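Long-range contact in allergen Bos d 2 (Bos taurus, PDB 4WFV), which probably carries pheromones or other small odorant molecules as a secreted lipocalin, and is a major allergen of cow dander: residues A[92-104]-A[113-127]. Residues are numbered along the deposited sequence; the frame is centred on the assembly and turned at random.
Sequences HVSENMLVTYVEN and MTEGLAKGTSFTPEE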
loop_
_atom_site.group_PDB
_atom_site.type_symbol
_atom_site.label_atom_id
_atom_site.label_comp_id
_atom_site.label_asym_id
_atom_site.label_seq_id
_atom_site.Cartn_x
_atom_site.Cartn_y
_atom_site.Cartn_z
ATOM N N HIS A 92 -2.663 1.693 9.945
ATOM C CA HIS A 92 -1.700 1.430 11.012
ATOM C C HIS A 92 -0.381 2.051 10.623
ATOM O O HIS A 92 0.028 1.960 9.481
ATOM C CB HIS A 92 -1.516 -0.077 11.225
ATOM C CG HIS A 92 -0.555 -0.417 12.321
ATOM N ND1 HIS A 92 0.795 -0.592 12.104
ATOM C CD2 HIS A 92 -0.753 -0.611 13.645
ATOM C CE1 HIS A 92 1.389 -0.875 13.251
ATOM N NE2 HIS A 92 0.471 -0.899 14.200
ATOM N N VAL A 93 0.276 2.714 11.558
ATOM C CA VAL A 93 1.596 3.239 11.283
ATOM C C VAL A 93 2.406 3.358 12.562
ATOM O O VAL A 93 1.901 3.766 13.608
ATOM C CB VAL A 93 1.550 4.561 10.465
ATOM C CG1 VAL A 93 0.993 5.714 11.306
ATOM C CG2 VAL A 93 2.930 4.878 9.938
ATOM N N SER A 94 3.656 2.933 12.467
ATOM C CA SER A 94 4.585 2.965 13.588
ATOM C C SER A 94 5.929 3.388 13.030
ATOM O O SER A 94 6.048 3.733 11.852
ATOM C CB SER A 94 4.703 1.582 14.228
ATOM O OG SER A 94 5.356 0.674 13.352
ATOM N N GLU A 95 6.953 3.361 13.874
ATOM C CA GLU A 95 8.285 3.718 13.419
ATOM C C GLU A 95 8.772 2.804 12.291
ATOM O O GLU A 95 9.489 3.253 11.396
ATOM C CB GLU A 95 9.275 3.701 14.591
ATOM C CG GLU A 95 9.173 4.916 15.507
ATOM C CD GLU A 95 9.537 6.206 14.797
ATOM O OE1 GLU A 95 10.359 6.159 13.858
ATOM O OE2 GLU A 95 8.998 7.266 15.175
ATOM N N ASN A 96 8.360 1.538 12.320
ATOM C CA ASN A 96 8.927 0.550 11.404
ATOM C C ASN A 96 7.967 -0.077 10.401
ATOM O O ASN A 96 8.397 -0.839 9.531
ATOM C CB ASN A 96 9.612 -0.567 12.195
ATOM C CG ASN A 96 10.795 -0.067 12.998
ATOM O OD1 ASN A 96 10.871 -0.280 14.206
ATOM N ND2 ASN A 96 11.720 0.618 12.330
ATOM N N MET A 97 6.682 0.249 10.514
ATOM C CA MET A 97 5.646 -0.459 9.770
ATOM C C MET A 97 4.500 0.470 9.393
ATOM O O MET A 97 4.128 1.358 10.170
ATOM C CB MET A 97 5.142 -1.597 10.651
ATOM C CG MET A 97 4.003 -2.385 10.124
ATOM S SD MET A 97 3.482 -3.573 11.398
ATOM C CE MET A 97 2.271 -4.426 10.400
ATOM N N LEU A 98 3.938 0.275 8.204
ATOM C CA LEU A 98 2.805 1.075 7.770
ATOM C C LEU A 98 1.878 0.150 7.004
ATOM O O LEU A 98 2.335 -0.618 6.154
ATOM C CB LEU A 98 3.268 2.235 6.874
ATOM C CG LEU A 98 2.229 3.311 6.498
ATOM C CD1 LEU A 98 2.919 4.614 6.079
ATOM C CD2 LEU A 98 1.288 2.826 5.405
ATOM N N VAL A 99 0.585 0.194 7.318
ATOM C CA VAL A 99 -0.389 -0.627 6.592
ATOM C C VAL A 99 -1.435 0.272 5.950
ATOM O O VAL A 99 -2.021 1.124 6.620
ATOM C CB VAL A 99 -1.086 -1.661 7.503
ATOM C CG1 VAL A 99 -2.034 -2.529 6.682
ATOM C CG2 VAL A 99 -0.060 -2.557 8.194
ATOM N N THR A 100 -1.656 0.082 4.654
ATOM C CA THR A 100 -2.708 0.783 3.928
ATOM C C THR A 100 -3.859 -0.163 3.657
ATOM O O THR A 100 -3.671 -1.378 3.555
ATOM C CB THR A 100 -2.234 1.313 2.562
ATOM O OG1 THR A 100 -1.946 0.206 1.694
ATOM C CG2 THR A 100 -1.007 2.192 2.714
ATOM N N TYR A 101 -5.056 0.408 3.543
ATOM C CA TYR A 101 -6.225 -0.313 3.074
ATOM C C TYR A 101 -6.740 0.437 1.859
ATOM O O TYR A 101 -7.009 1.634 1.926
ATOM C CB TYR A 101 -7.307 -0.401 4.155
ATOM C CG TYR A 101 -8.612 -0.953 3.630
ATOM C CD1 TYR A 101 -8.718 -2.281 3.223
ATOM C CD2 TYR A 101 -9.733 -0.141 3.506
ATOM C CE1 TYR A 101 -9.907 -2.791 2.724
ATOM C CE2 TYR A 101 -10.937 -0.648 3.002
ATOM C CZ TYR A 101 -11.008 -1.972 2.615
ATOM O OH TYR A 101 -12.183 -2.483 2.113
ATOM N N VAL A 102 -6.844 -0.267 0.741
ATOM C CA VAL A 102 -7.221 0.338 -0.522
ATOM C C VAL A 102 -8.486 -0.315 -1.050
ATOM O O VAL A 102 -8.613 -1.546 -1.027
ATOM C CB VAL A 102 -6.089 0.154 -1.548
ATOM C CG1 VAL A 102 -6.542 0.551 -2.949
ATOM C CG2 VAL A 102 -4.845 0.927 -1.109
ATOM N N GLU A 103 -9.427 0.509 -1.500
ATOM C CA GLU A 103 -10.544 0.014 -2.299
ATOM C C GLU A 103 -10.380 0.586 -3.697
ATOM O O GLU A 103 -10.372 1.804 -3.898
ATOM C CB GLU A 103 -11.904 0.400 -1.693
ATOM C CG GLU A 103 -12.126 -0.195 -0.313
ATOM C CD GLU A 103 -13.559 -0.086 0.171
ATOM O OE1 GLU A 103 -14.346 0.684 -0.429
ATOM O OE2 GLU A 103 -13.894 -0.774 1.160
ATOM N N ASN A 104 -10.208 -0.306 -4.663
ATOM C CA ASN A 104 -10.041 0.091 -6.053
ATOM C C ASN A 104 -11.282 -0.288 -6.847
ATOM O O ASN A 104 -11.821 -1.378 -6.682
ATOM C CB ASN A 104 -8.808 -0.598 -6.647
ATOM C CG ASN A 104 -8.714 -0.457 -8.155
ATOM O OD1 ASN A 104 -9.254 -1.279 -8.901
ATOM N ND2 ASN A 104 -8.008 0.568 -8.613
ATOM N N MET A 113 -8.042 -4.356 -0.815
ATOM C CA MET A 113 -6.666 -4.815 -0.645
ATOM C C MET A 113 -5.942 -4.067 0.466
ATOM O O MET A 113 -6.365 -3.008 0.926
ATOM C CB MET A 113 -5.889 -4.711 -1.962
ATOM C CG MET A 113 -5.646 -3.307 -2.424
ATOM S SD MET A 113 -4.587 -3.254 -3.888
ATOM C CE MET A 113 -2.957 -3.552 -3.223
ATOM N N THR A 114 -4.853 -4.666 0.917
ATOM C CA THR A 114 -3.970 -3.973 1.843
ATOM C C THR A 114 -2.546 -4.069 1.364
ATOM O O THR A 114 -2.207 -4.935 0.547
ATOM C CB THR A 114 -4.013 -4.582 3.257
ATOM O OG1 THR A 114 -3.612 -5.955 3.184
ATOM C CG2 THR A 114 -5.419 -4.445 3.888
ATOM N N GLU A 115 -1.721 -3.166 1.886
ATOM C CA GLU A 115 -0.286 -3.191 1.648
ATOM C C GLU A 115 0.427 -3.081 2.981
ATOM O O GLU A 115 0.048 -2.263 3.846
ATOM C CB GLU A 115 0.126 -2.026 0.747
ATOM C CG GLU A 115 -0.530 -2.110 -0.626
ATOM C CD GLU A 115 -0.445 -0.822 -1.408
ATOM O OE1 GLU A 115 -0.660 0.250 -0.823
ATOM O OE2 GLU A 115 -0.154 -0.895 -2.620
ATOM N N GLY A 116 1.444 -3.913 3.169
ATOM C CA GLY A 116 2.243 -3.901 4.387
ATOM C C GLY A 116 3.639 -3.416 4.066
ATOM O O GLY A 116 4.387 -4.096 3.359
ATOM N N LEU A 117 3.981 -2.241 4.582
ATOM C CA LEU A 117 5.243 -1.583 4.278
ATOM C C LEU A 117 6.138 -1.637 5.513
ATOM O O LEU A 117 5.639 -1.658 6.638
ATOM C CB LEU A 117 5.003 -0.123 3.899
ATOM C CG LEU A 117 3.882 0.259 2.939
ATOM C CD1 LEU A 117 3.931 1.763 2.647
ATOM C CD2 LEU A 117 4.005 -0.500 1.651
ATOM N N ALA A 118 7.446 -1.654 5.296
ATOM C CA ALA A 118 8.411 -1.654 6.397
ATOM C C ALA A 118 9.593 -0.749 6.113
ATOM O O ALA A 118 9.912 -0.465 4.960
ATOM C CB ALA A 118 8.917 -3.051 6.667
ATOM N N LYS A 119 10.265 -0.337 7.182
ATOM C CA LYS A 119 11.555 0.341 7.063
ATOM C C LYS A 119 12.678 -0.641 6.740
ATOM O O LYS A 119 13.723 -0.254 6.212
ATOM C CB LYS A 119 11.890 1.067 8.364
ATOM C CG LYS A 119 10.938 2.171 8.693
ATOM C CD LYS A 119 10.892 3.168 7.561
ATOM C CE LYS A 119 10.273 4.444 8.037
ATOM N NZ LYS A 119 10.190 5.468 6.971
ATOM N N GLY A 120 12.470 -1.907 7.080
ATOM C CA GLY A 120 13.428 -2.947 6.766
ATOM C C GLY A 120 13.011 -3.737 5.542
ATOM O O GLY A 120 12.495 -3.188 4.579
ATOM N N THR A 121 13.231 -5.043 5.592
ATOM C CA THR A 121 12.944 -5.904 4.451
ATOM C C THR A 121 12.003 -7.052 4.799
ATOM O O THR A 121 11.809 -7.972 4.002
ATOM C CB THR A 121 14.228 -6.512 3.873
ATOM O OG1 THR A 121 14.897 -7.276 4.884
ATOM C CG2 THR A 121 15.163 -5.431 3.345
ATOM N N SER A 122 11.439 -7.012 6.000
ATOM C CA SER A 122 10.594 -8.096 6.474
ATOM C C SER A 122 9.739 -7.602 7.633
ATOM O O SER A 122 9.985 -6.537 8.188
ATOM C CB SER A 122 11.456 -9.269 6.940
ATOM O OG SER A 122 12.232 -8.884 8.064
ATOM N N PHE A 123 8.709 -8.374 7.948
ATOM C CA PHE A 123 7.950 -8.206 9.177
ATOM C C PHE A 123 8.382 -9.291 10.166
ATOM O O PHE A 123 8.522 -10.467 9.796
ATOM C CB PHE A 123 6.458 -8.403 8.903
ATOM C CG PHE A 123 5.759 -7.216 8.289
ATOM C CD1 PHE A 123 6.393 -6.001 8.114
ATOM C CD2 PHE A 123 4.436 -7.335 7.912
ATOM C CE1 PHE A 123 5.704 -4.921 7.539
ATOM C CE2 PHE A 123 3.743 -6.269 7.354
ATOM C CZ PHE A 123 4.388 -5.055 7.170
ATOM N N THR A 124 8.553 -8.904 11.429
ATOM C CA THR A 124 8.657 -9.904 12.501
ATOM C C THR A 124 7.306 -10.610 12.648
ATOM O O THR A 124 6.300 -10.129 12.145
ATOM C CB THR A 124 8.942 -9.251 13.846
ATOM O OG1 THR A 124 7.861 -8.370 14.178
ATOM C CG2 THR A 124 10.262 -8.480 13.810
ATOM N N PRO A 125 7.278 -11.757 13.342
ATOM C CA PRO A 125 5.979 -12.426 13.497
ATOM C C PRO A 125 4.936 -11.539 14.168
ATOM O O PRO A 125 3.771 -11.598 13.773
ATOM C CB PRO A 125 6.329 -13.652 14.350
ATOM C CG PRO A 125 7.753 -13.962 13.934
ATOM C CD PRO A 125 8.392 -12.604 13.802
ATOM N N GLU A 126 5.339 -10.714 15.130
ATOM C CA GLU A 126 4.407 -9.776 15.739
ATOM C C GLU A 126 3.828 -8.812 14.701
ATOM O O GLU A 126 2.638 -8.521 14.714
ATOM C CB GLU A 126 5.095 -9.007 16.871
ATOM C CG GLU A 126 4.255 -7.922 17.489
ATOM C CD GLU A 126 5.020 -7.114 18.528
ATOM O OE1 GLU A 126 6.167 -7.486 18.871
ATOM O OE2 GLU A 126 4.465 -6.110 19.008
ATOM N N GLU A 127 4.681 -8.298 13.818
ATOM C CA GLU A 127 4.215 -7.377 12.791
ATOM C C GLU A 127 3.299 -8.082 11.799
ATOM O O GLU A 127 2.293 -7.514 11.366
ATOM C CB GLU A 127 5.404 -6.732 12.075
ATOM C CG GLU A 127 6.111 -5.715 12.944
ATOM C CD GLU A 127 7.405 -5.218 12.333
ATOM O OE1 GLU A 127 8.145 -6.017 11.713
ATOM O OE2 GLU A 127 7.673 -4.003 12.479
HETATM O O HOH W 1 6.292 -2.301 14.044
#
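M97 to V102 pair with A118 to M113 as the antiparallel hairpin of strands 97-105 and 110-118 in the lipocalin beta-barrel; the chain then enters the helix packed against the barrel wall. Backbone bonds are doubled at L98-L117, T100-E115 and V102-M113; V102 N to M113 O is nearly straight at the hydrogen (2.8 Å, 176°). Just beyond the last strand pair, K119 N adds one bond to N96 O.

On the face of L98, T100 and V102, which in a lipocalin lines the interior, T100 OG1 donates to the anti lone pair of E115 OE1 (2.8 Å). With chi1 at 67°, OG1 sits between the backbone N and the carbonyl carbon, turned to the carboxylate; Y39 OH also bonds to OE1, so two hydroxyls hold this buried oxygen. Apolar contacts flank the pair: L98 CD2 meets L117 CD1 at 4.0 Å, and V102 CB rests on M113 CG at 3.6 Å.

The face of M97, V99 and Y101 turns to helix 125-137, where Y131 touches V99 and F123. M97, CG anti to the backbone N (chi1 175°) and extended beyond it, lies across one face of the F123 ring. CE makes a CH-pi contact, 4.2 Å from the centroid; SD stands farther above the same ring, a Met-aromatic contact. E127 passes alongside M97 in the opposite direction, its CG 3.7 Å from M97 SD. T124 and E127 form a capping box, and a water bonded to S94 OG donates to E127 OE2 (2.7 Å).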